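Local structure of adenine phosphoribosyltransferase, putative (Trypanosoma brucei brucei, 5VN4) at residues Arg49-Gly54 / Thr215-Glu220; Gly117-Ser122 / Cys136-Phe141; Gly142-Asn147 / Asp171-Thr176. The protein probably catalyses the transfer of a phosphoribosyl group from 5-phospho-alpha-D-ribose 1-diphosphate to adenine, giving AMP and diphosphate in the purine salvage pathway. One frame throughout, in Å; residues are numbered along the deposited sequence.

Contact 1: Arg49-Gly54 / Thr215-Glu220; sequences RFAEVG and TVLSDE. With ADE (adenine), chain C.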
ATOM      1  N   ARG A  49      15.379  -5.574 -16.083  1.00 14.71           N
ATOM      2  CA  ARG A  49      13.954  -5.504 -16.410  1.00 14.51           C
ATOM      3  C   ARG A  49      13.188  -5.223 -15.121  1.00 14.11           C
ATOM      4  O   ARG A  49      13.022  -6.109 -14.276  1.00 15.51           O
ATOM      5  CB  ARG A  49      13.487  -6.783 -17.104  1.00 15.78           C
ATOM      6  CG  ARG A  49      14.293  -7.068 -18.368  1.00 18.25           C
ATOM      7  CD  ARG A  49      13.679  -8.068 -19.357  1.00 21.74           C
ATOM      8  NE  ARG A  49      14.468  -8.055 -20.596  1.00 23.43           N
ATOM      9  CZ  ARG A  49      14.078  -8.542 -21.771  1.00 24.77           C
ATOM     10  NH1 ARG A  49      12.892  -9.116 -21.912  1.00 25.94           N
ATOM     11  NH2 ARG A  49      14.891  -8.451 -22.816  1.00 26.54           N
ATOM     12  N   PHE A  50      12.733  -3.985 -14.968  1.00 11.56           N
ATOM     13  CA  PHE A  50      12.008  -3.560 -13.779  1.00 10.65           C
ATOM     14  C   PHE A  50      10.510  -3.664 -14.033  1.00  9.53           C
ATOM     15  O   PHE A  50       9.977  -2.987 -14.920  1.00  9.81           O
ATOM     16  CB  PHE A  50      12.380  -2.127 -13.406  1.00 11.03           C
ATOM     17  CG  PHE A  50      11.702  -1.638 -12.150  1.00 10.70           C
ATOM     18  CD1 PHE A  50      12.259  -1.878 -10.903  1.00 12.54           C
ATOM     19  CD2 PHE A  50      10.498  -0.958 -12.211  1.00 11.15           C
ATOM     20  CE1 PHE A  50      11.626  -1.437  -9.744  1.00 12.74           C
ATOM     21  CE2 PHE A  50       9.876  -0.512 -11.065  1.00 10.99           C
ATOM     22  CZ  PHE A  50      10.433  -0.763  -9.824  1.00 12.31           C
ATOM     23  N   ALA A  51       9.829  -4.462 -13.215  1.00  9.97           N
ATOM     24  CA  ALA A  51       8.406  -4.750 -13.398  1.00 10.72           C
ATOM     25  C   ALA A  51       7.588  -3.777 -12.552  1.00  9.79           C
ATOM     26  O   ALA A  51       7.426  -3.963 -11.341  1.00 11.99           O
ATOM     27  CB  ALA A  51       8.121  -6.200 -13.036  1.00 12.68           C
ATOM     28  N   GLU A  52       7.047  -2.746 -13.200  1.00  9.63           N
ATOM     29  CA  GLU A  52       6.317  -1.689 -12.505  1.00  9.24           C
ATOM     30  C   GLU A  52       4.955  -2.193 -12.024  1.00  8.51           C
ATOM     31  O   GLU A  52       4.110  -2.612 -12.821  1.00  9.91           O
ATOM     32  CB  GLU A  52       6.153  -0.494 -13.447  1.00 10.39           C
ATOM     33  CG  GLU A  52       5.181   0.586 -12.981  1.00 10.90           C
ATOM     34  CD  GLU A  52       5.564   1.202 -11.648  1.00 10.87           C
ATOM     35  OE1 GLU A  52       6.758   1.552 -11.472  1.00 11.38           O
ATOM     36  OE2 GLU A  52       4.664   1.331 -10.781  1.00 12.32           O
ATOM     37  N   VAL A  53       4.723  -2.122 -10.712  1.00  8.58           N
ATOM     38  CA  VAL A  53       3.471  -2.639 -10.160  1.00  8.42           C
ATOM     39  C   VAL A  53       2.259  -1.797 -10.565  1.00  8.27           C
ATOM     40  O   VAL A  53       1.125  -2.302 -10.549  1.00  9.11           O
ATOM     41  CB  VAL A  53       3.581  -2.762  -8.626  1.00  8.88           C
ATOM     42  CG1 VAL A  53       3.424  -1.392  -7.977  1.00 10.75           C
ATOM     43  CG2 VAL A  53       2.569  -3.756  -8.083  1.00 10.07           C
ATOM     44  N   GLY A  54       2.464  -0.531 -10.941  1.00  8.67           N
ATOM     45  CA  GLY A  54       1.329   0.312 -11.285  1.00  9.72           C
ATOM     46  C   GLY A  54       0.542  -0.176 -12.486  1.00 10.25           C
ATOM     47  O   GLY A  54      -0.665   0.050 -12.569  1.00 10.65           O
ATOM     48  N   THR A 215       9.131 -15.272 -17.058  1.00 13.24           N
ATOM     49  CA  THR A 215       8.697 -15.421 -18.446  1.00 13.84           C
ATOM     50  C   THR A 215       7.691 -14.353 -18.847  1.00 14.78           C
ATOM     51  O   THR A 215       7.467 -14.156 -20.045  1.00 16.41           O
ATOM     52  CB  THR A 215       8.112 -16.811 -18.712  1.00 14.97           C
ATOM     53  OG1 THR A 215       6.857 -16.954 -18.036  1.00 15.81           O
ATOM     54  CG2 THR A 215       9.065 -17.901 -18.267  1.00 16.84           C
ATOM     55  N   VAL A 216       7.075 -13.667 -17.879  1.00 15.03           N
ATOM     56  CA  VAL A 216       6.164 -12.573 -18.204  1.00 15.94           C
ATOM     57  C   VAL A 216       6.913 -11.357 -18.735  1.00 17.22           C
ATOM     58  O   VAL A 216       6.310 -10.500 -19.392  1.00 18.68           O
ATOM     59  CB  VAL A 216       5.274 -12.228 -16.989  1.00 16.60           C
ATOM     60  CG1 VAL A 216       5.983 -11.264 -16.041  1.00 16.15           C
ATOM     61  CG2 VAL A 216       3.937 -11.666 -17.434  1.00 18.61           C
ATOM     62  N   LEU A 217       8.219 -11.269 -18.478  1.00 17.42           N
ATOM     63  CA  LEU A 217       9.028 -10.109 -18.860  1.00 19.91           C
ATOM     64  C   LEU A 217       9.693 -10.331 -20.222  1.00 20.39           C
ATOM     65  O   LEU A 217      10.912 -10.270 -20.387  1.00 21.37           O
ATOM     66  CB  LEU A 217      10.050  -9.803 -17.769  1.00 22.98           C
ATOM     67  CG  LEU A 217       9.466  -9.615 -16.365  1.00 25.02           C
ATOM     68  CD1 LEU A 217      10.559  -9.292 -15.359  1.00 26.60           C
ATOM     69  CD2 LEU A 217       8.394  -8.535 -16.349  1.00 25.65           C
ATOM     70  N   SER A 218       8.845 -10.562 -21.215  1.00 18.69           N
ATOM     71  CA  SER A 218       9.269 -10.900 -22.563  1.00 19.66           C
ATOM     72  C   SER A 218       9.680  -9.646 -23.331  1.00 20.18           C
ATOM     73  O   SER A 218       9.364  -8.519 -22.951  1.00 19.59           O
ATOM     74  CB  SER A 218       8.111 -11.560 -23.299  1.00 20.86           C
ATOM     75  OG  SER A 218       6.992 -10.687 -23.291  1.00 21.97           O
ATOM     76  N   ASP A 219      10.377  -9.861 -24.449  1.00 21.42           N
ATOM     77  CA  ASP A 219      10.829  -8.740 -25.270  1.00 23.92           C
ATOM     78  C   ASP A 219       9.664  -7.864 -25.707  1.00 25.27           C
ATOM     79  O   ASP A 219       9.786  -6.633 -25.756  1.00 27.97           O
ATOM     80  CB  ASP A 219      11.575  -9.252 -26.500  1.00 26.63           C
ATOM     81  CG  ASP A 219      12.927  -9.825 -26.163  1.00 28.94           C
ATOM     82  OD1 ASP A 219      13.364  -9.678 -25.003  1.00 29.53           O
ATOM     83  OD2 ASP A 219      13.553 -10.421 -27.061  1.00 31.05           O
ATOM     84  N   GLU A 220       8.526  -8.474 -26.021  1.00 23.25           N
ATOM     85  CA  GLU A 220       7.384  -7.717 -26.509  1.00 24.21           C
ATOM     86  C   GLU A 220       6.666  -6.952 -25.408  1.00 21.49           C
ATOM     87  O   GLU A 220       5.718  -6.222 -25.714  1.00 23.13           O
ATOM     88  CB  GLU A 220       6.397  -8.639 -27.233  1.00 27.83           C
ATOM     89  CG  GLU A 220       5.761  -9.701 -26.349  1.00 32.26           C
ATOM     90  CD  GLU A 220       6.499 -11.029 -26.391  1.00 36.72           C
ATOM     91  OE1 GLU A 220       5.852 -12.075 -26.153  1.00 38.91           O
ATOM     92  OE2 GLU A 220       7.722 -11.031 -26.663  1.00 37.78           O
TER
HETATM   93  N9  ADE C 301      11.938  -5.463  -6.816  1.00 16.05           N
HETATM   94  C8  ADE C 301      13.086  -6.193  -6.846  1.00 15.86           C
HETATM   95  N7  ADE C 301      13.463  -6.537  -8.057  1.00 15.39           N
HETATM   96  C5  ADE C 301      12.489  -5.999  -8.876  1.00 14.40           C
HETATM   97  C6  ADE C 301      12.309  -6.013 -10.281  1.00 13.34           C
HETATM   98  N6  ADE C 301      13.149  -6.623 -11.140  1.00 14.13           N
HETATM   99  N1  ADE C 301      11.230  -5.373 -10.773  1.00 12.69           N
HETATM  100  C2  ADE C 301      10.393  -4.771  -9.915  1.00 13.32           C
HETATM  101  N3  ADE C 301      10.460  -4.684  -8.588  1.00 13.50           N
HETATM  102  C4  ADE C 301      11.541  -5.332  -8.126  1.00 13.23           C

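Contact 2: Gly117-Ser122 / Cys136-Phe141; sequences GVIIKS and CMTVRF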
ATOM      1  N   GLY A 117       4.548   3.081  18.581  1.00 19.78           N
ATOM      2  CA  GLY A 117       4.511   2.105  19.660  1.00 19.61           C
ATOM      3  C   GLY A 117       5.801   1.311  19.781  1.00 18.83           C
ATOM      4  O   GLY A 117       6.864   1.700  19.283  1.00 19.97           O
ATOM      5  N   VAL A 118       5.702   0.173  20.461  1.00 18.43           N
ATOM      6  CA  VAL A 118       6.833  -0.743  20.577  1.00 17.70           C
ATOM      7  C   VAL A 118       6.901  -1.579  19.309  1.00 17.52           C
ATOM      8  O   VAL A 118       5.896  -2.154  18.879  1.00 18.55           O
ATOM      9  CB  VAL A 118       6.691  -1.627  21.826  1.00 18.71           C
ATOM     10  CG1 VAL A 118       7.823  -2.648  21.891  1.00 19.39           C
ATOM     11  CG2 VAL A 118       6.678  -0.763  23.089  1.00 20.29           C
ATOM     12  N   ILE A 119       8.079  -1.629  18.690  1.00 16.01           N
ATOM     13  CA  ILE A 119       8.234  -2.298  17.407  1.00 16.35           C
ATOM     14  C   ILE A 119       9.466  -3.190  17.437  1.00 16.40           C
ATOM     15  O   ILE A 119      10.424  -2.932  18.171  1.00 18.86           O
ATOM     16  CB  ILE A 119       8.276  -1.313  16.213  1.00 17.51           C
ATOM     17  CG1 ILE A 119       9.547  -0.459  16.249  1.00 18.75           C
ATOM     18  CG2 ILE A 119       7.044  -0.426  16.211  1.00 18.09           C
ATOM     19  CD1 ILE A 119       9.643   0.542  15.094  1.00 19.17           C
ATOM     20  N   ILE A 120       9.423  -4.256  16.635  1.00 15.75           N
ATOM     21  CA  ILE A 120      10.528  -5.199  16.486  1.00 16.07           C
ATOM     22  C   ILE A 120      11.229  -4.883  15.174  1.00 15.85           C
ATOM     23  O   ILE A 120      10.569  -4.709  14.146  1.00 15.92           O
ATOM     24  CB  ILE A 120      10.010  -6.646  16.459  1.00 15.83           C
ATOM     25  CG1 ILE A 120       9.081  -6.934  17.639  1.00 16.77           C
ATOM     26  CG2 ILE A 120      11.177  -7.630  16.401  1.00 16.51           C
ATOM     27  CD1 ILE A 120       8.342  -8.235  17.477  1.00 17.75           C
ATOM     28  N   LYS A 121      12.559  -4.832  15.194  1.00 16.12           N
ATOM     29  CA  LYS A 121      13.339  -4.554  13.993  1.00 16.90           C
ATOM     30  C   LYS A 121      14.068  -5.806  13.521  1.00 15.91           C
ATOM     31  O   LYS A 121      14.605  -6.572  14.331  1.00 18.03           O
ATOM     32  CB  LYS A 121      14.345  -3.422  14.229  1.00 20.94           C
ATOM     33  CG  LYS A 121      15.473  -3.748  15.182  1.00 24.43           C
ATOM     34  CD  LYS A 121      16.522  -2.641  15.184  1.00 28.01           C
ATOM     35  CE  LYS A 121      17.578  -2.872  16.257  1.00 31.23           C
ATOM     36  NZ  LYS A 121      18.646  -1.828  16.240  1.00 33.00           N
ATOM     37  N   SER A 122      14.072  -6.012  12.208  1.00 15.53           N
ATOM     38  CA  SER A 122      14.801  -7.107  11.585  1.00 15.39           C
ATOM     39  C   SER A 122      16.294  -6.786  11.542  1.00 16.08           C
ATOM     40  O   SER A 122      16.738  -5.703  11.927  1.00 17.75           O
ATOM     41  CB  SER A 122      14.293  -7.320  10.161  1.00 13.92           C
ATOM     42  OG  SER A 122      14.754  -6.286   9.302  1.00 13.65           O
ATOM     43  N   CYS A 136      16.276  -1.431   8.059  1.00 19.60           N
ATOM     44  CA  CYS A 136      15.687  -2.692   8.482  1.00 18.37           C
ATOM     45  C   CYS A 136      14.182  -2.606   8.278  1.00 17.27           C
ATOM     46  O   CYS A 136      13.620  -1.522   8.092  1.00 19.72           O
ATOM     47  CB  CYS A 136      15.963  -2.971   9.967  1.00 20.03           C
ATOM     48  SG  CYS A 136      17.698  -2.931  10.454  1.00 21.79           S
ATOM     49  N   MET A 137      13.523  -3.763   8.313  1.00 14.45           N
ATOM     50  CA  MET A 137      12.069  -3.809   8.392  1.00 13.61           C
ATOM     51  C   MET A 137      11.639  -3.925   9.847  1.00 14.43           C
ATOM     52  O   MET A 137      12.365  -4.464  10.690  1.00 15.77           O
ATOM     53  CB  MET A 137      11.513  -4.999   7.610  1.00 13.78           C
ATOM     54  CG  MET A 137      11.641  -4.858   6.099  1.00 14.56           C
ATOM     55  SD  MET A 137      10.647  -3.485   5.474  1.00 17.32           S
ATOM     56  CE  MET A 137      11.084  -3.524   3.735  1.00 18.41           C
ATOM     57  N   THR A 138      10.447  -3.410  10.136  1.00 13.83           N
ATOM     58  CA  THR A 138       9.906  -3.430  11.487  1.00 13.70           C
ATOM     59  C   THR A 138       8.446  -3.865  11.454  1.00 13.36           C
ATOM     60  O   THR A 138       7.773  -3.783  10.426  1.00 13.99           O
ATOM     61  CB  THR A 138      10.025  -2.065  12.185  1.00 16.20           C
ATOM     62  OG1 THR A 138       9.304  -1.085  11.430  1.00 16.14           O
ATOM     63  CG2 THR A 138      11.485  -1.641  12.312  1.00 18.50           C
ATOM     64  N   VAL A 139       7.962  -4.317  12.610  1.00 13.89           N
ATOM     65  CA  VAL A 139       6.561  -4.695  12.791  1.00 14.53           C
ATOM     66  C   VAL A 139       6.156  -4.323  14.210  1.00 14.71           C
ATOM     67  O   VAL A 139       6.980  -4.332  15.132  1.00 15.98           O
ATOM     68  CB  VAL A 139       6.337  -6.197  12.481  1.00 15.12           C
ATOM     69  CG1 VAL A 139       6.914  -7.088  13.582  1.00 15.55           C
ATOM     70  CG2 VAL A 139       4.870  -6.486  12.221  1.00 15.62           C
ATOM     71  N   ARG A 140       4.884  -3.974  14.391  1.00 15.86           N
ATOM     72  CA  ARG A 140       4.387  -3.586  15.705  0.66 17.30           C
ATOM     73  C   ARG A 140       4.407  -4.790  16.638  1.00 17.48           C
ATOM     74  O   ARG A 140       3.908  -5.861  16.281  1.00 17.81           O
ATOM     75  CB  ARG A 140       2.949  -3.080  15.560  0.66 18.90           C
ATOM     76  CG  ARG A 140       2.451  -2.193  16.684  0.66 22.24           C
ATOM     77  CD  ARG A 140       1.041  -1.676  16.389  0.66 24.56           C
ATOM     78  NE  ARG A 140       0.068  -2.764  16.313  0.66 26.08           N
ATOM     79  CZ  ARG A 140      -0.463  -3.365  17.376  0.66 28.78           C
ATOM     80  NH1 ARG A 140      -0.119  -2.983  18.600  0.66 29.77           N
ATOM     81  NH2 ARG A 140      -1.336  -4.350  17.219  0.66 29.46           N
ATOM     82  N   PHE A 141       4.973  -4.620  17.828  1.00 17.40           N
ATOM     83  CA  PHE A 141       4.892  -5.667  18.832  1.00 18.20           C
ATOM     84  C   PHE A 141       3.445  -5.822  19.283  1.00 18.25           C
ATOM     85  O   PHE A 141       2.750  -4.831  19.531  1.00 19.92           O
ATOM     86  CB  PHE A 141       5.771  -5.331  20.033  1.00 19.92           C
ATOM     87  CG  PHE A 141       5.815  -6.424  21.056  1.00 21.80           C
ATOM     88  CD1 PHE A 141       6.656  -7.510  20.885  1.00 23.57           C
ATOM     89  CD2 PHE A 141       4.998  -6.384  22.177  1.00 24.57           C
ATOM     90  CE1 PHE A 141       6.696  -8.527  21.816  1.00 25.71           C
ATOM     91  CE2 PHE A 141       5.036  -7.402  23.113  1.00 25.43           C
ATOM     92  CZ  PHE A 141       5.885  -8.476  22.928  1.00 26.03           C
TER
HETATM   93  O   HOH W   1       3.398  -2.222  19.913  1.00 48.09           O

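Contact 3: Gly142-Asn147 / Asp171-Thr176; sequences GSFDKN and DACGAT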
ATOM      1  N   GLY A 142       2.985  -7.063  19.356  1.00 18.95           N
ATOM      2  CA  GLY A 142       1.626  -7.351  19.756  1.00 20.56           C
ATOM      3  C   GLY A 142       0.633  -7.468  18.622  1.00 20.76           C
ATOM      4  O   GLY A 142      -0.549  -7.736  18.881  1.00 23.11           O
ATOM      5  N   SER A 143       1.065  -7.272  17.375  1.00 19.74           N
ATOM      6  CA  SER A 143       0.163  -7.424  16.240  1.00 18.86           C
ATOM      7  C   SER A 143      -0.110  -8.881  15.898  1.00 17.85           C
ATOM      8  O   SER A 143      -1.128  -9.175  15.263  1.00 18.54           O
ATOM      9  CB  SER A 143       0.702  -6.666  15.025  1.00 19.61           C
ATOM     10  OG  SER A 143       2.038  -7.044  14.734  1.00 19.72           O
ATOM     11  N   PHE A 144       0.784  -9.787  16.286  1.00 17.92           N
ATOM     12  CA  PHE A 144       0.582 -11.222  16.139  1.00 17.70           C
ATOM     13  C   PHE A 144       1.486 -11.890  17.169  1.00 18.60           C
ATOM     14  O   PHE A 144       2.326 -11.234  17.789  1.00 19.02           O
ATOM     15  CB  PHE A 144       0.868 -11.681  14.701  1.00 17.39           C
ATOM     16  CG  PHE A 144       2.304 -11.533  14.298  1.00 16.77           C
ATOM     17  CD1 PHE A 144       2.815 -10.297  13.947  1.00 16.71           C
ATOM     18  CD2 PHE A 144       3.152 -12.627  14.309  1.00 17.36           C
ATOM     19  CE1 PHE A 144       4.140 -10.155  13.596  1.00 17.59           C
ATOM     20  CE2 PHE A 144       4.478 -12.490  13.948  1.00 18.22           C
ATOM     21  CZ  PHE A 144       4.973 -11.255  13.604  1.00 18.02           C
ATOM     22  N   ASP A 145       1.300 -13.193  17.370  1.00 18.69           N
ATOM     23  CA  ASP A 145       2.040 -13.861  18.445  1.00 19.21           C
ATOM     24  C   ASP A 145       2.281 -15.325  18.083  1.00 18.73           C
ATOM     25  O   ASP A 145       2.060 -15.750  16.946  1.00 18.88           O
ATOM     26  CB  ASP A 145       1.371 -13.638  19.814  1.00 19.76           C
ATOM     27  CG  ASP A 145       0.060 -14.404  19.983  1.00 21.18           C
ATOM     28  OD1 ASP A 145      -0.288 -15.271  19.155  1.00 20.84           O
ATOM     29  OD2 ASP A 145      -0.639 -14.134  20.979  1.00 24.33           O
ATOM     30  N   LYS A 146       2.738 -16.106  19.069  1.00 18.74           N
ATOM     31  CA  LYS A 146       3.156 -17.473  18.786  1.00 21.06           C
ATOM     32  C   LYS A 146       2.004 -18.374  18.363  1.00 21.26           C
ATOM     33  O   LYS A 146       2.248 -19.442  17.792  1.00 22.66           O
ATOM     34  CB  LYS A 146       3.921 -18.069  19.978  1.00 23.65           C
ATOM     35  CG  LYS A 146       3.181 -18.027  21.299  1.00 26.97           C
ATOM     36  CD  LYS A 146       4.067 -18.532  22.432  1.00 30.14           C
ATOM     37  CE  LYS A 146       3.345 -18.469  23.754  1.00 33.14           C
ATOM     38  NZ  LYS A 146       2.127 -19.315  23.713  1.00 34.45           N
ATOM     39  N   ASN A 147       0.764 -17.969  18.612  1.00 20.67           N
ATOM     40  CA  ASN A 147      -0.392 -18.750  18.207  1.00 20.75           C
ATOM     41  C   ASN A 147      -0.935 -18.329  16.851  1.00 20.80           C
ATOM     42  O   ASN A 147      -1.961 -18.859  16.410  1.00 22.46           O
ATOM     43  CB  ASN A 147      -1.469 -18.682  19.295  1.00 21.89           C
ATOM     44  CG  ASN A 147      -1.015 -19.344  20.579  1.00 22.81           C
ATOM     45  OD1 ASN A 147      -0.487 -20.453  20.553  1.00 24.25           O
ATOM     46  ND2 ASN A 147      -1.177 -18.655  21.699  1.00 22.75           N
ATOM     47  N   ASP A 171       9.612 -14.943  13.019  1.00 14.33           N
ATOM     48  CA  ASP A 171      10.369 -15.764  13.953  1.00 14.68           C
ATOM     49  C   ASP A 171      10.496 -15.090  15.315  1.00 14.56           C
ATOM     50  O   ASP A 171      10.486 -15.766  16.353  1.00 15.87           O
ATOM     51  CB  ASP A 171      11.748 -16.026  13.341  1.00 14.76           C
ATOM     52  CG  ASP A 171      12.587 -16.964  14.164  1.00 16.90           C
ATOM     53  OD1 ASP A 171      12.309 -18.182  14.128  1.00 17.31           O
ATOM     54  OD2 ASP A 171      13.531 -16.483  14.824  1.00 19.04           O
ATOM     55  N   ALA A 172      10.594 -13.760  15.334  1.00 14.76           N
ATOM     56  CA  ALA A 172      10.740 -13.022  16.584  1.00 15.70           C
ATOM     57  C   ALA A 172       9.528 -13.153  17.493  1.00 16.02           C
ATOM     58  O   ALA A 172       9.648 -12.893  18.696  1.00 17.92           O
ATOM     59  CB  ALA A 172      11.023 -11.545  16.295  1.00 17.14           C
ATOM     60  N   CYS A 173       8.371 -13.536  16.955  1.00 16.14           N
ATOM     61  CA  CYS A 173       7.181 -13.769  17.759  1.00 17.44           C
ATOM     62  C   CYS A 173       6.806 -15.240  17.854  1.00 17.25           C
ATOM     63  O   CYS A 173       5.787 -15.567  18.479  1.00 18.66           O
ATOM     64  CB  CYS A 173       5.997 -12.956  17.223  1.00 18.05           C
ATOM     65  SG  CYS A 173       6.260 -11.168  17.206  1.00 18.73           S
ATOM     66  N   GLY A 174       7.601 -16.133  17.268  1.00 16.80           N
ATOM     67  CA  GLY A 174       7.334 -17.553  17.377  1.00 17.32           C
ATOM     68  C   GLY A 174       6.128 -18.028  16.604  1.00 17.29           C
ATOM     69  O   GLY A 174       5.633 -19.127  16.856  1.00 19.00           O
ATOM     70  N   ALA A 175       5.643 -17.235  15.658  1.00 16.71           N
ATOM     71  CA  ALA A 175       4.426 -17.566  14.936  1.00 16.86           C
ATOM     72  C   ALA A 175       4.696 -18.618  13.864  1.00 16.81           C
ATOM     73  O   ALA A 175       5.838 -18.866  13.463  1.00 17.39           O
ATOM     74  CB  ALA A 175       3.859 -16.316  14.269  1.00 16.72           C
ATOM     75  N   THR A 176       3.619 -19.240  13.393  1.00 16.52           N
ATOM     76  CA  THR A 176       3.708 -20.191  12.292  1.00 17.17           C
ATOM     77  C   THR A 176       3.630 -19.433  10.974  1.00 16.69           C
ATOM     78  O   THR A 176       2.684 -18.668  10.746  1.00 17.26           O
ATOM     79  CB  THR A 176       2.582 -21.218  12.388  1.00 18.52           C
ATOM     80  OG1 THR A 176       2.773 -22.016  13.562  1.00 20.00           O
ATOM     81  CG2 THR A 176       2.572 -22.122  11.160  1.00 17.83           C
TER
HETATM   82  O   HOH W   2       4.605 -14.295  20.652  1.00 22.58           O
HETATM   83  O   HOH W   3       1.171 -20.628  15.480  1.00 24.12           O

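Contact 1: Arg49-Gly54 / Thr215-Glu220
Arg49 works at both ends across this contact: its guanidinium holds the loop Thr215-Glu220 while its backbone carbonyl reads the substrate base. With CG anti to the carbonyl carbon (chi1 -57°) and an extended chain beyond it, the side chain carries the guanidinium alongside the loop, which it meets edge-on. There NH1 donates to Leu217 O at 2.8 Å, and NH2 forms a salt bridge with Asp219 OD1 at 2.9 Å. NH1 also donates to OD1 of Asp219, so a single carboxylate oxygen takes both terminal nitrogens end-on, almost exactly in the guanidinium plane, although the carboxylate itself is turned 49° from that plane. Arginine suits the place because its coplanar N-H groups can meet a carboxylate oxygen at the NH1/NH2 end and a carbonyl from another side of NH1. Nearer the base, Leu217, the centre of an inverse gamma turn, lays CD2 against Ala51 CB at 4.1 Å, and Trp37 touches both Arg49 and Leu217. On the adenine side, N6 donates to Arg49 O at 3.2 Å and Ala51 N donates to N1 at 3.0 Å, nearly straight at 169°. Phe50 covers one face of the base, its CE1 3.6 Å from C2 of adenine. Backbone N-H and C=O together match the acceptor N1 and donor N6, a pattern consistent with a preference for a 6-amino purine over a 6-oxo one.

Contact 2: Gly117-Ser122 / Cys136-Phe141
A two-stranded antiparallel beta ribbon joins Ile119-Lys121 to Thr138-Arg140, and its backbone groups pair in regular alternation. It forms the base of the segment between Ser122 and Cys136, probably the flexible loop that closes over the active site in type I phosphoribosyltransferases. Ile120 and Val139 form the hydrogen-bonded pair: Ile120 N donates to Val139 O at 2.9 Å, and Val139 N returns a bond to Ile120 O at 3.1 Å. The flanking pairs, Ile119 with Arg140 and Lys121 with Thr138, are non-hydrogen-bonded. Ile119, Ile120 and Lys121 also enter a parallel ladder with a strand of the second subunit, which carries the sheet across the dimer interface.

Beyond the central pair, Phe141 N donates to Val118 O at 2.8 Å. That carbonyl also accepts from a water, which gives its other hydrogen to Phe141 O, so one bridge serves two acceptors. Ser122 N bonds to Met137 O at 2.8 Å. Serine suits this end because OG, set between the backbone N and the carbonyl carbon (chi1 74°), turns back to accept from Met137 N at 3.0 Å, a bond that a backbone carbonyl would make in a continued ladder.

Two other side chains find polar partners beyond the ribbon. Thr138 OG1 donates to the backbone carbonyl Arg110 O, and Arg140 makes a salt bridge with Glu58 of the second subunit. Branched residues suit an extended backbone: Ile120 and Val139 share the apolar face, which lies on helix 161-172 and strand 106-109. The Lys121 chain runs out extended from the other face, with its CB against Thr138 CG2. Farther along the apolar face, Ile120 CD1 meets the edge of the Phe141 ring, 3.9 Å from Phe141 CD1.

Contact 3: Gly142-Asn147 / Asp171-Thr176
Cys173, Phe144 and Lys146 carry most of this contact, and the first two meet through a sulfur-aromatic interaction. Cys173 SG sits over one face of the Phe144 ring, 4.2 Å from its centroid and 26° off the normal, while its CB lies 3.6 Å from CE2 of the ring. Phe144 holds CG between its backbone N and carbonyl carbon (chi1 66°), which brings the ring up to Cys173 and Ala175. At the ring edge, Ala175 CB touches CD2 at 3.8 Å, a methyl small enough to fit between the ring and Asp145 O. Cysteine, compact and polarisable, suits a buried place over an aromatic face.

Lys146 contributes its backbone and CB: Lys146 CB lies 3.5 Å from Cys173 O, and CA makes a CA-H...O contact with Gly174 O. No direct hydrogen bond crosses the contact; one water donates to Cys173 O at 2.8 Å and receives a weak bond from Lys146 N, and a second links Lys146 O to Thr176 OG1. Asp145 OD1 accepts from Asn147 N in an Asx turn. Gly174 ends the helix in a Schellman motif: its N bonds back to Asp171 O, and glycine easily takes the positive phi.

The contact ties the loop between strands 138-140 and 149-153 to the end of helix 161-172, just before strand 176-182; Phe144 also rests on His83 and Leu85 of strand 83-87.

Contacts 2 and 3 are neighbours, their centres about 12 Å apart, whereas contact 1 lies across the chain's centre, about 32 Å from the centre of contact 2. The chain passes directly from contact 2 into contact 3 at Phe141-Gly142, and the two touch: Ile120 CD1 packs on Cys173 SG at 3.6 Å, and Val139 meets the Phe144 ring. All three are partly buried and touch the second subunit; six of eleven touching residues are buried in contact 2, and three of six, with two exposed, in contact 3. Contact 1 relies on charge and base-reading backbone groups, contact 2 on strand pairing, contact 3 on apolar packing with water bridges.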